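Transcriptional regulator, IclR family (Alicyclobacillus acidocaldarius subsp. acidocaldarius, PDB 5TJJ) probably binds DNA as a dimeric transcription factor that regulates gene expression. Local coordinates at residues 13-21 and 48-58; 93-103 and 238-249. One frame throughout, in Å; residues are numbered along the deposited sequence.

Both segments of contact 1 precede those of contact 2 along the chain, and the two contacts fall in different parts of it. Contact 1 joins helix 9-21 to helix 42-54 and the turn after it, in the helix-turn-helix region that probably binds DNA. Contact 2 pairs helix 86-101 with helix 233-253, which lie antiparallel on the six-stranded antiparallel sheet of the C-terminal, GAF-like region. The centres of contact 1 and contact 2 are about 31 Å apart and the nearest atoms of contacts 1 and 2 about 9 Å apart, so they do not touch. Helix 73-83 lies between them in sequence. Each region therefore has its own helix packing, and contact 1 also adjoins the second subunit of the dimer.

Contact 1 of 2, residues 13-21 and 48-58; sequences LAARVLKLL and VLRTLEREDFV
Leu52 takes part twice: its carbonyl O collects backbone N-H groups while its side chain packs against helix 9-21. The firm bond is Phe57 N to Leu52 O at 3.0 Å; Glu55 N and Val58 N add weak ones. With Asp56 N bonded to Glu53 O, and Asp56 at positive phi, this is a Schellman motif. It ends helix 42-54, the second helix of the helix-turn-helix and probably the recognition helix of a winged-helix fold, and turns the chain into strand 58-61.

The two helix segments cross at 76°, and their nearest CA atoms are those of Ala14 and Val48. Ala14 suits that place, because its short CB lets Val48 CG1 come to 3.7 Å from Ala14 CA. Val48 has CG1 anti to its backbone N (chi1 165°), and this leaves CG2 to meet Leu13 CD2 at 3.8 Å. The two branches thus rest on successive residues of the facing helix. Farther along, the methyls of Leu52 divide: CD2 lies 4.0 Å from Ala14 CB, while CD1 reaches Val17 CG1 and Leu18 CD2. Val17 also sets CG1 against Leu49 CD2 at 3.7 Å, its side chain running aslant that of Leu49.

Branched aliphatic residues suit this buried seam, since they fill it without bringing in polar groups. Leu69 and Leu73 cover Leu18 from other parts of the domain, whereas Lys19, on the same helix, forms a salt bridge with Glu55 of the second subunit. Beyond the Schellman turn Leu18 CD2 stands 3.6 Å from Val58 CG2, and that same methyl also meets the carbonyl O of Phe57.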
loop_
_atom_site.group_PDB
_atom_site.type_symbol
_atom_site.label_atom_id
_atom_site.label_comp_id
_atom_site.label_asym_id
_atom_site.label_seq_id
_atom_site.Cartn_x
_atom_site.Cartn_y
_atom_site.Cartn_z
ATOM N N LEU A 13 -16.436 6.112 8.942
ATOM C CA LEU A 13 -16.263 7.495 8.458
ATOM C C LEU A 13 -14.769 7.809 8.312
ATOM O O LEU A 13 -14.355 8.448 7.359
ATOM C CB LEU A 13 -16.954 8.494 9.404
ATOM C CG LEU A 13 -16.794 9.994 9.092
ATOM C CD1 LEU A 13 -17.457 10.348 7.776
ATOM C CD2 LEU A 13 -17.344 10.855 10.222
ATOM N N ALA A 14 -13.963 7.361 9.267
ATOM C CA ALA A 14 -12.507 7.495 9.153
ATOM C C ALA A 14 -12.030 6.916 7.812
ATOM O O ALA A 14 -11.308 7.573 7.080
ATOM C CB ALA A 14 -11.805 6.818 10.323
ATOM N N ALA A 15 -12.504 5.716 7.485
ATOM C CA ALA A 15 -12.158 5.066 6.232
ATOM C C ALA A 15 -12.606 5.870 5.020
ATOM O O ALA A 15 -11.843 5.999 4.067
ATOM C CB ALA A 15 -12.753 3.679 6.178
ATOM N N ARG A 16 -13.832 6.401 5.052
ATOM C CA ARG A 16 -14.339 7.227 3.944
ATOM C C ARG A 16 -13.506 8.514 3.777
ATOM O O ARG A 16 -13.239 8.954 2.664
ATOM C CB ARG A 16 -15.826 7.594 4.134
ATOM C CG ARG A 16 -16.827 6.467 3.923
ATOM C CD ARG A 16 -18.248 6.969 4.196
ATOM N NE ARG A 16 -18.769 7.768 3.077
ATOM C CZ ARG A 16 -19.706 8.728 3.139
ATOM N NH1 ARG A 16 -20.264 9.062 4.286
ATOM N NH2 ARG A 16 -20.082 9.368 2.036
ATOM N N VAL A 17 -13.115 9.119 4.897
ATOM C CA VAL A 17 -12.278 10.307 4.888
ATOM C C VAL A 17 -10.957 10.001 4.191
ATOM O O VAL A 17 -10.534 10.757 3.316
ATOM C CB VAL A 17 -12.075 10.830 6.323
ATOM C CG1 VAL A 17 -10.891 11.795 6.428
ATOM C CG2 VAL A 17 -13.351 11.510 6.791
ATOM N N LEU A 18 -10.332 8.880 4.549
ATOM C CA LEU A 18 -9.039 8.548 3.982
ATOM C C LEU A 18 -9.132 8.173 2.519
ATOM O O LEU A 18 -8.250 8.526 1.725
ATOM C CB LEU A 18 -8.367 7.443 4.774
ATOM C CG LEU A 18 -8.034 7.814 6.221
ATOM C CD1 LEU A 18 -7.597 6.572 6.983
ATOM C CD2 LEU A 18 -6.946 8.876 6.268
ATOM N N LYS A 19 -10.198 7.481 2.155
ATOM C CA LYS A 19 -10.439 7.180 0.741
ATOM C C LYS A 19 -10.629 8.434 -0.086
ATOM O O LYS A 19 -10.161 8.483 -1.198
ATOM C CB LYS A 19 -11.617 6.229 0.553
ATOM C CG LYS A 19 -11.270 4.838 1.034
ATOM C CD LYS A 19 -12.443 3.870 1.092
ATOM C CE LYS A 19 -12.011 2.653 1.897
ATOM N NZ LYS A 19 -12.952 1.510 1.789
ATOM N N LEU A 20 -11.281 9.449 0.470
ATOM C CA LEU A 20 -11.486 10.720 -0.226
ATOM C C LEU A 20 -10.187 11.488 -0.412
ATOM O O LEU A 20 -9.914 11.989 -1.507
ATOM C CB LEU A 20 -12.484 11.603 0.527
ATOM C CG LEU A 20 -12.770 12.945 -0.143
ATOM C CD1 LEU A 20 -13.576 12.753 -1.419
ATOM C CD2 LEU A 20 -13.518 13.867 0.804
ATOM N N LEU A 21 -9.392 11.581 0.648
ATOM C CA LEU A 21 -8.109 12.296 0.576
ATOM C C LEU A 21 -7.056 11.660 -0.333
ATOM O O LEU A 21 -6.030 12.266 -0.596
ATOM C CB LEU A 21 -7.544 12.518 1.981
ATOM C CG LEU A 21 -8.414 13.451 2.853
ATOM C CD1 LEU A 21 -7.820 13.552 4.242
ATOM C CD2 LEU A 21 -8.567 14.841 2.229
ATOM N N VAL A 48 -13.172 13.197 13.995
ATOM C CA VAL A 48 -12.514 12.069 13.349
ATOM C C VAL A 48 -11.181 12.480 12.745
ATOM O O VAL A 48 -10.149 11.845 12.995
ATOM C CB VAL A 48 -13.448 11.484 12.272
ATOM C CG1 VAL A 48 -12.719 10.544 11.317
ATOM C CG2 VAL A 48 -14.634 10.798 12.951
ATOM N N LEU A 49 -11.217 13.555 11.952
ATOM C CA LEU A 49 -10.004 14.162 11.386
ATOM C C LEU A 49 -8.930 14.459 12.420
ATOM O O LEU A 49 -7.783 14.081 12.245
ATOM C CB LEU A 49 -10.339 15.454 10.637
ATOM C CG LEU A 49 -10.945 15.258 9.239
ATOM C CD1 LEU A 49 -11.610 16.533 8.747
ATOM C CD2 LEU A 49 -9.880 14.820 8.260
ATOM N N ARG A 50 -9.293 15.147 13.490
ATOM C CA ARG A 50 -8.317 15.466 14.521
ATOM C C ARG A 50 -7.802 14.183 15.232
ATOM O O ARG A 50 -6.650 14.117 15.636
ATOM C CB ARG A 50 -8.882 16.498 15.518
ATOM C CG ARG A 50 -8.768 17.956 15.041
ATOM C CD ARG A 50 -9.514 18.920 15.979
ATOM N NE ARG A 50 -8.965 20.294 16.105
ATOM C CZ ARG A 50 -8.422 20.846 17.208
ATOM N NH1 ARG A 50 -8.295 20.156 18.345
ATOM N NH2 ARG A 50 -7.986 22.109 17.173
ATOM N N THR A 51 -8.650 13.165 15.361
ATOM C CA THR A 51 -8.238 11.890 15.955
ATOM C C THR A 51 -7.233 11.193 15.037
ATOM O O THR A 51 -6.185 10.731 15.510
ATOM C CB THR A 51 -9.454 10.988 16.227
ATOM O OG1 THR A 51 -10.380 11.716 17.024
ATOM C CG2 THR A 51 -9.071 9.735 16.968
ATOM N N LEU A 52 -7.532 11.169 13.738
ATOM C CA LEU A 52 -6.607 10.641 12.725
ATOM C C LEU A 52 -5.278 11.400 12.687
ATOM O O LEU A 52 -4.217 10.795 12.563
ATOM C CB LEU A 52 -7.254 10.647 11.319
ATOM C CG LEU A 52 -8.482 9.753 11.069
ATOM C CD1 LEU A 52 -9.077 9.989 9.695
ATOM C CD2 LEU A 52 -8.172 8.285 11.225
ATOM N N GLU A 53 -5.345 12.721 12.796
ATOM C CA GLU A 53 -4.157 13.575 12.831
ATOM C C GLU A 53 -3.246 13.274 14.021
ATOM O O GLU A 53 -2.025 13.329 13.906
ATOM C CB GLU A 53 -4.560 15.057 12.865
ATOM C CG GLU A 53 -3.467 15.992 12.369
ATOM C CD GLU A 53 -3.530 17.394 12.975
ATOM O OE1 GLU A 53 -2.486 17.829 13.514
ATOM O OE2 GLU A 53 -4.601 18.065 12.900
ATOM N N ARG A 54 -3.852 12.931 15.151
ATOM C CA ARG A 54 -3.117 12.648 16.374
ATOM C C ARG A 54 -2.268 11.368 16.185
ATOM O O ARG A 54 -1.138 11.289 16.663
ATOM C CB ARG A 54 -4.096 12.586 17.569
ATOM C CG ARG A 54 -3.483 12.697 18.946
ATOM C CD ARG A 54 -3.254 11.314 19.572
ATOM N NE ARG A 54 -2.637 11.332 20.917
ATOM C CZ ARG A 54 -1.343 11.545 21.180
ATOM N NH1 ARG A 54 -0.476 11.802 20.193
ATOM N NH2 ARG A 54 -0.913 11.516 22.452
ATOM N N GLU A 55 -2.793 10.405 15.435
ATOM C CA GLU A 55 -2.091 9.159 15.139
ATOM C C GLU A 55 -1.225 9.245 13.873
ATOM O O GLU A 55 -0.624 8.239 13.500
ATOM C CB GLU A 55 -3.096 7.997 15.001
ATOM C CG GLU A 55 -4.113 7.832 16.148
ATOM C CD GLU A 55 -3.606 7.028 17.363
ATOM O OE1 GLU A 55 -2.394 6.649 17.420
ATOM O OE2 GLU A 55 -4.447 6.761 18.277
ATOM N N ASP A 56 -1.153 10.421 13.228
ATOM C CA ASP A 56 -0.353 10.673 12.013
ATOM C C ASP A 56 -0.889 9.931 10.742
ATOM O O ASP A 56 -0.149 9.724 9.766
ATOM C CB ASP A 56 1.146 10.393 12.262
ATOM C CG ASP A 56 1.774 11.310 13.375
ATOM O OD1 ASP A 56 2.081 12.470 13.039
ATOM O OD2 ASP A 56 1.983 10.889 14.567
ATOM N N PHE A 57 -2.172 9.543 10.753
ATOM C CA PHE A 57 -2.846 8.985 9.584
ATOM C C PHE A 57 -3.373 10.094 8.649
ATOM O O PHE A 57 -3.642 9.844 7.466
ATOM C CB PHE A 57 -4.026 8.108 10.005
ATOM C CG PHE A 57 -3.650 6.735 10.536
ATOM C CD1 PHE A 57 -2.403 6.452 11.082
ATOM C CD2 PHE A 57 -4.611 5.732 10.568
ATOM C CE1 PHE A 57 -2.120 5.180 11.601
ATOM C CE2 PHE A 57 -4.328 4.461 11.087
ATOM C CZ PHE A 57 -3.081 4.181 11.599
ATOM N N VAL A 58 -3.520 11.309 9.192
ATOM C CA VAL A 58 -3.879 12.518 8.436
ATOM C C VAL A 58 -2.903 13.617 8.827
ATOM O O VAL A 58 -2.380 13.599 9.936
ATOM C CB VAL A 58 -5.349 12.929 8.755
ATOM C CG1 VAL A 58 -5.619 14.402 8.471
ATOM C CG2 VAL A 58 -6.324 12.034 7.983
#

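Contact 2 of 2, residues 93-103 and 238-249; sequences ELHQVAAHTGM and RAVKALKESAAK
An antiparallel helix pair lies across one side of the six-stranded sheet in the GAF-like C-terminal region: helix 86-101 beside helix 233-253, at 164° between their short segments. Val97 and Leu243 both reach strand 218-227 as well as each other, with Val97 CG1 3.9 Å from Leu243 CD2 and the side chains crossing at about a right angle. Apolar residues suit this inner seam, and small ones, Ala239, Ala242 and Ser246, suit the line where the backbones run close.

At the Glu93 end of the pair the contact turns polar. Glu93 CG is anti to the backbone N (chi1 -163°) and the chain bends at chi2, which brings the carboxylate to Ser246 and Lys249 of the partner helix. There Ser246 OG donates to the anti lone pair of Glu93 OE2 at 3.2 Å, and Lys249 NZ forms a long salt bridge with the same oxygen at 3.9 Å. With an alanine here, Ser246 OG would probably lose this acceptor and Lys249 a nearby negative charge.

At the other end of the pair the aliphatic part of Arg238 lies against His100: CD sits over one ring face, 4.3 Å from the centroid, in a CH-pi contact, while Ala242 CB meets the ring edge in plane. The Arg238 guanidinium goes on to a salt bridge with Asp235.

Thr101 suits the helix end, being both polar and apolar. Its CG2 lies 3.7 Å from Ala239 CA, and its OG1 donates to Val97 O at 2.7 Å, above the carbonyl plane and on the face opposite the Thr101 N-H. The same OG1 accepts from Met103 N, making an ST turn, after which selenomethionine Met103 rests its SE 3.9 Å from Ala239 CB.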
loop_
_atom_site.group_PDB
_atom_site.type_symbol
_atom_site.label_atom_id
_atom_site.label_comp_id
_atom_site.label_asym_id
_atom_site.label_seq_id
_atom_site.Cartn_x
_atom_site.Cartn_y
_atom_site.Cartn_z
ATOM N N GLU A 93 -9.604 -13.787 -3.599
ATOM C CA GLU A 93 -10.948 -13.452 -4.037
ATOM C C GLU A 93 -11.407 -14.394 -5.192
ATOM O O GLU A 93 -12.590 -14.707 -5.293
ATOM C CB GLU A 93 -10.985 -11.964 -4.414
ATOM C CG GLU A 93 -12.357 -11.343 -4.501
ATOM C CD GLU A 93 -13.023 -11.024 -3.169
ATOM O OE1 GLU A 93 -12.330 -10.823 -2.137
ATOM O OE2 GLU A 93 -14.284 -10.966 -3.185
ATOM N N LEU A 94 -10.486 -14.863 -6.037
ATOM C CA LEU A 94 -10.837 -15.844 -7.062
ATOM C C LEU A 94 -11.331 -17.157 -6.492
ATOM O O LEU A 94 -12.186 -17.791 -7.096
ATOM C CB LEU A 94 -9.666 -16.164 -7.987
ATOM C CG LEU A 94 -9.234 -15.141 -9.033
ATOM C CD1 LEU A 94 -8.189 -15.787 -9.930
ATOM C CD2 LEU A 94 -10.412 -14.627 -9.845
ATOM N N HIS A 95 -10.754 -17.592 -5.377
ATOM C CA HIS A 95 -11.243 -18.788 -4.688
ATOM C C HIS A 95 -12.650 -18.603 -4.161
ATOM O O HIS A 95 -13.428 -19.553 -4.189
ATOM C CB HIS A 95 -10.318 -19.234 -3.565
ATOM C CG HIS A 95 -9.063 -19.887 -4.046
ATOM N ND1 HIS A 95 -7.949 -19.169 -4.439
ATOM C CD2 HIS A 95 -8.736 -21.190 -4.191
ATOM C CE1 HIS A 95 -6.987 -20.000 -4.800
ATOM N NE2 HIS A 95 -7.438 -21.233 -4.658
ATOM N N GLN A 96 -12.995 -17.396 -3.724
ATOM C CA GLN A 96 -14.389 -17.100 -3.316
ATOM C C GLN A 96 -15.362 -17.238 -4.494
ATOM O O GLN A 96 -16.473 -17.751 -4.351
ATOM C CB GLN A 96 -14.537 -15.682 -2.782
ATOM C CG GLN A 96 -13.620 -15.268 -1.635
ATOM C CD GLN A 96 -14.075 -15.777 -0.293
ATOM O OE1 GLN A 96 -14.636 -16.872 -0.178
ATOM N NE2 GLN A 96 -13.825 -14.984 0.744
ATOM N N VAL A 97 -14.936 -16.739 -5.646
ATOM C CA VAL A 97 -15.715 -16.747 -6.875
ATOM C C VAL A 97 -15.946 -18.177 -7.342
ATOM O O VAL A 97 -17.064 -18.533 -7.700
ATOM C CB VAL A 97 -15.005 -15.949 -8.000
ATOM C CG1 VAL A 97 -15.692 -16.157 -9.335
ATOM C CG2 VAL A 97 -14.983 -14.467 -7.671
ATOM N N ALA A 98 -14.868 -18.962 -7.350
ATOM C CA ALA A 98 -14.932 -20.380 -7.644
ATOM C C ALA A 98 -15.886 -21.143 -6.698
ATOM O O ALA A 98 -16.669 -21.982 -7.159
ATOM C CB ALA A 98 -13.545 -20.981 -7.599
ATOM N N ALA A 99 -15.846 -20.808 -5.408
ATOM C CA ALA A 99 -16.714 -21.423 -4.413
ATOM C C ALA A 99 -18.173 -21.066 -4.622
ATOM O O ALA A 99 -19.010 -21.922 -4.522
ATOM C CB ALA A 99 -16.275 -21.051 -2.997
ATOM N N HIS A 100 -18.463 -19.800 -4.908
ATOM C CA HIS A 100 -19.840 -19.328 -5.105
ATOM C C HIS A 100 -20.411 -19.782 -6.448
ATOM O O HIS A 100 -21.567 -20.155 -6.512
ATOM C CB HIS A 100 -19.888 -17.807 -4.966
ATOM C CG HIS A 100 -21.274 -17.229 -4.978
ATOM N ND1 HIS A 100 -22.342 -17.804 -4.312
ATOM C CD2 HIS A 100 -21.760 -16.105 -5.562
ATOM C CE1 HIS A 100 -23.426 -17.070 -4.499
ATOM N NE2 HIS A 100 -23.099 -16.033 -5.252
ATOM N N THR A 101 -19.592 -19.795 -7.508
ATOM C CA THR A 101 -20.038 -20.225 -8.858
ATOM C C THR A 101 -19.954 -21.733 -9.187
ATOM O O THR A 101 -20.672 -22.197 -10.065
ATOM C CB THR A 101 -19.311 -19.459 -9.990
ATOM O OG1 THR A 101 -17.914 -19.743 -9.982
ATOM C CG2 THR A 101 -19.517 -17.976 -9.841
ATOM N N GLY A 102 -19.079 -22.485 -8.511
ATOM C CA GLY A 102 -18.712 -23.850 -8.956
ATOM C C GLY A 102 -17.962 -23.880 -10.303
ATOM O O GLY A 102 -17.987 -24.881 -11.003
HETATM N N MSE A 103 -17.297 -22.778 -10.659
HETATM C CA MSE A 103 -16.561 -22.639 -11.922
HETATM C C MSE A 103 -15.118 -22.420 -11.632
HETATM O O MSE A 103 -14.740 -22.014 -10.525
HETATM C CB MSE A 103 -17.069 -21.451 -12.731
HETATM C CG MSE A 103 -18.519 -21.690 -13.138
HETATM SE SE MSE A 103 -19.261 -20.183 -14.179
HETATM C CE MSE A 103 -21.130 -20.789 -14.410
ATOM N N ARG A 238 -25.276 -15.620 -12.257
ATOM C CA ARG A 238 -24.628 -15.696 -10.948
ATOM C C ARG A 238 -23.141 -15.386 -11.001
ATOM O O ARG A 238 -22.600 -14.747 -10.110
ATOM C CB ARG A 238 -24.850 -17.075 -10.301
ATOM C CG ARG A 238 -24.504 -17.127 -8.816
ATOM C CD ARG A 238 -24.407 -18.545 -8.269
ATOM N NE ARG A 238 -25.724 -19.188 -8.161
ATOM C CZ ARG A 238 -26.193 -20.176 -8.939
ATOM N NH1 ARG A 238 -25.450 -20.705 -9.924
ATOM N NH2 ARG A 238 -27.423 -20.647 -8.720
ATOM N N ALA A 239 -22.480 -15.826 -12.053
ATOM C CA ALA A 239 -21.051 -15.636 -12.188
ATOM C C ALA A 239 -20.683 -14.175 -12.504
ATOM O O ALA A 239 -19.681 -13.640 -12.023
ATOM C CB ALA A 239 -20.538 -16.574 -13.253
ATOM N N VAL A 240 -21.505 -13.531 -13.315
ATOM C CA VAL A 240 -21.373 -12.111 -13.609
ATOM C C VAL A 240 -21.436 -11.318 -12.314
ATOM O O VAL A 240 -20.604 -10.453 -12.080
ATOM C CB VAL A 240 -22.475 -11.634 -14.591
ATOM C CG1 VAL A 240 -22.536 -10.100 -14.690
ATOM C CG2 VAL A 240 -22.215 -12.238 -15.957
ATOM N N LYS A 241 -22.407 -11.646 -11.474
ATOM C CA LYS A 241 -22.614 -10.937 -10.217
ATOM C C LYS A 241 -21.437 -11.169 -9.240
ATOM O O LYS A 241 -20.984 -10.231 -8.602
ATOM C CB LYS A 241 -23.977 -11.306 -9.621
ATOM C CG LYS A 241 -24.512 -10.318 -8.583
ATOM C CD LYS A 241 -25.810 -10.806 -7.930
ATOM C CE LYS A 241 -25.828 -10.527 -6.438
ATOM N NZ LYS A 241 -27.065 -11.084 -5.827
ATOM N N ALA A 242 -20.892 -12.383 -9.193
ATOM C CA ALA A 242 -19.744 -12.690 -8.322
ATOM C C ALA A 242 -18.436 -12.042 -8.859
ATOM O O ALA A 242 -17.736 -11.365 -8.124
ATOM C CB ALA A 242 -19.596 -14.200 -8.157
ATOM N N LEU A 243 -18.151 -12.218 -10.143
ATOM C CA LEU A 243 -17.039 -11.538 -10.801
ATOM C C LEU A 243 -17.052 -10.019 -10.649
ATOM O O LEU A 243 -16.003 -9.431 -10.404
ATOM C CB LEU A 243 -16.996 -11.886 -12.302
ATOM C CG LEU A 243 -16.590 -13.343 -12.543
ATOM C CD1 LEU A 243 -16.963 -13.735 -13.952
ATOM C CD2 LEU A 243 -15.102 -13.568 -12.247
ATOM N N LYS A 244 -18.212 -9.386 -10.799
ATOM C CA LYS A 244 -18.314 -7.934 -10.560
ATOM C C LYS A 244 -18.083 -7.505 -9.124
ATOM O O LYS A 244 -17.427 -6.494 -8.916
ATOM C CB LYS A 244 -19.651 -7.369 -11.030
ATOM C CG LYS A 244 -19.664 -7.095 -12.511
ATOM C CD LYS A 244 -21.047 -6.642 -12.944
ATOM C CE LYS A 244 -21.006 -5.981 -14.318
ATOM N NZ LYS A 244 -22.286 -5.255 -14.545
ATOM N N GLU A 245 -18.620 -8.242 -8.145
ATOM C CA GLU A 245 -18.324 -7.949 -6.742
ATOM C C GLU A 245 -16.816 -8.054 -6.463
ATOM O O GLU A 245 -16.239 -7.171 -5.822
ATOM C CB GLU A 245 -19.118 -8.843 -5.794
ATOM C CG GLU A 245 -20.595 -8.478 -5.756
ATOM C CD GLU A 245 -21.473 -9.499 -5.025
ATOM O OE1 GLU A 245 -20.967 -10.167 -4.091
ATOM O OE2 GLU A 245 -22.681 -9.623 -5.380
ATOM N N SER A 246 -16.184 -9.099 -7.000
ATOM C CA SER A 246 -14.760 -9.275 -6.862
ATOM C C SER A 246 -13.963 -8.243 -7.631
ATOM O O SER A 246 -12.968 -7.772 -7.133
ATOM C CB SER A 246 -14.331 -10.678 -7.280
ATOM O OG SER A 246 -14.786 -11.598 -6.315
ATOM N N ALA A 247 -14.384 -7.896 -8.838
ATOM C CA ALA A 247 -13.596 -6.973 -9.669
ATOM C C ALA A 247 -13.636 -5.530 -9.113
ATOM O O ALA A 247 -12.647 -4.805 -9.170
ATOM C CB ALA A 247 -14.056 -7.025 -11.115
ATOM N N ALA A 248 -14.773 -5.155 -8.540
ATOM C CA ALA A 248 -14.908 -3.901 -7.829
ATOM C C ALA A 248 -13.892 -3.811 -6.702
ATOM O O ALA A 248 -13.244 -2.777 -6.550
ATOM C CB ALA A 248 -16.327 -3.741 -7.285
ATOM N N LYS A 249 -13.748 -4.880 -5.919
ATOM C CA LYS A 249 -12.764 -4.886 -4.806
ATOM C C LYS A 249 -11.314 -4.779 -5.270
ATOM O O LYS A 249 -10.586 -3.905 -4.833
ATOM C CB LYS A 249 -12.936 -6.121 -3.932
ATOM C CG LYS A 249 -14.237 -6.129 -3.148
ATOM C CD LYS A 249 -14.433 -7.465 -2.455
ATOM C CE LYS A 249 -15.775 -7.504 -1.745
ATOM N NZ LYS A 249 -15.781 -8.457 -0.596
#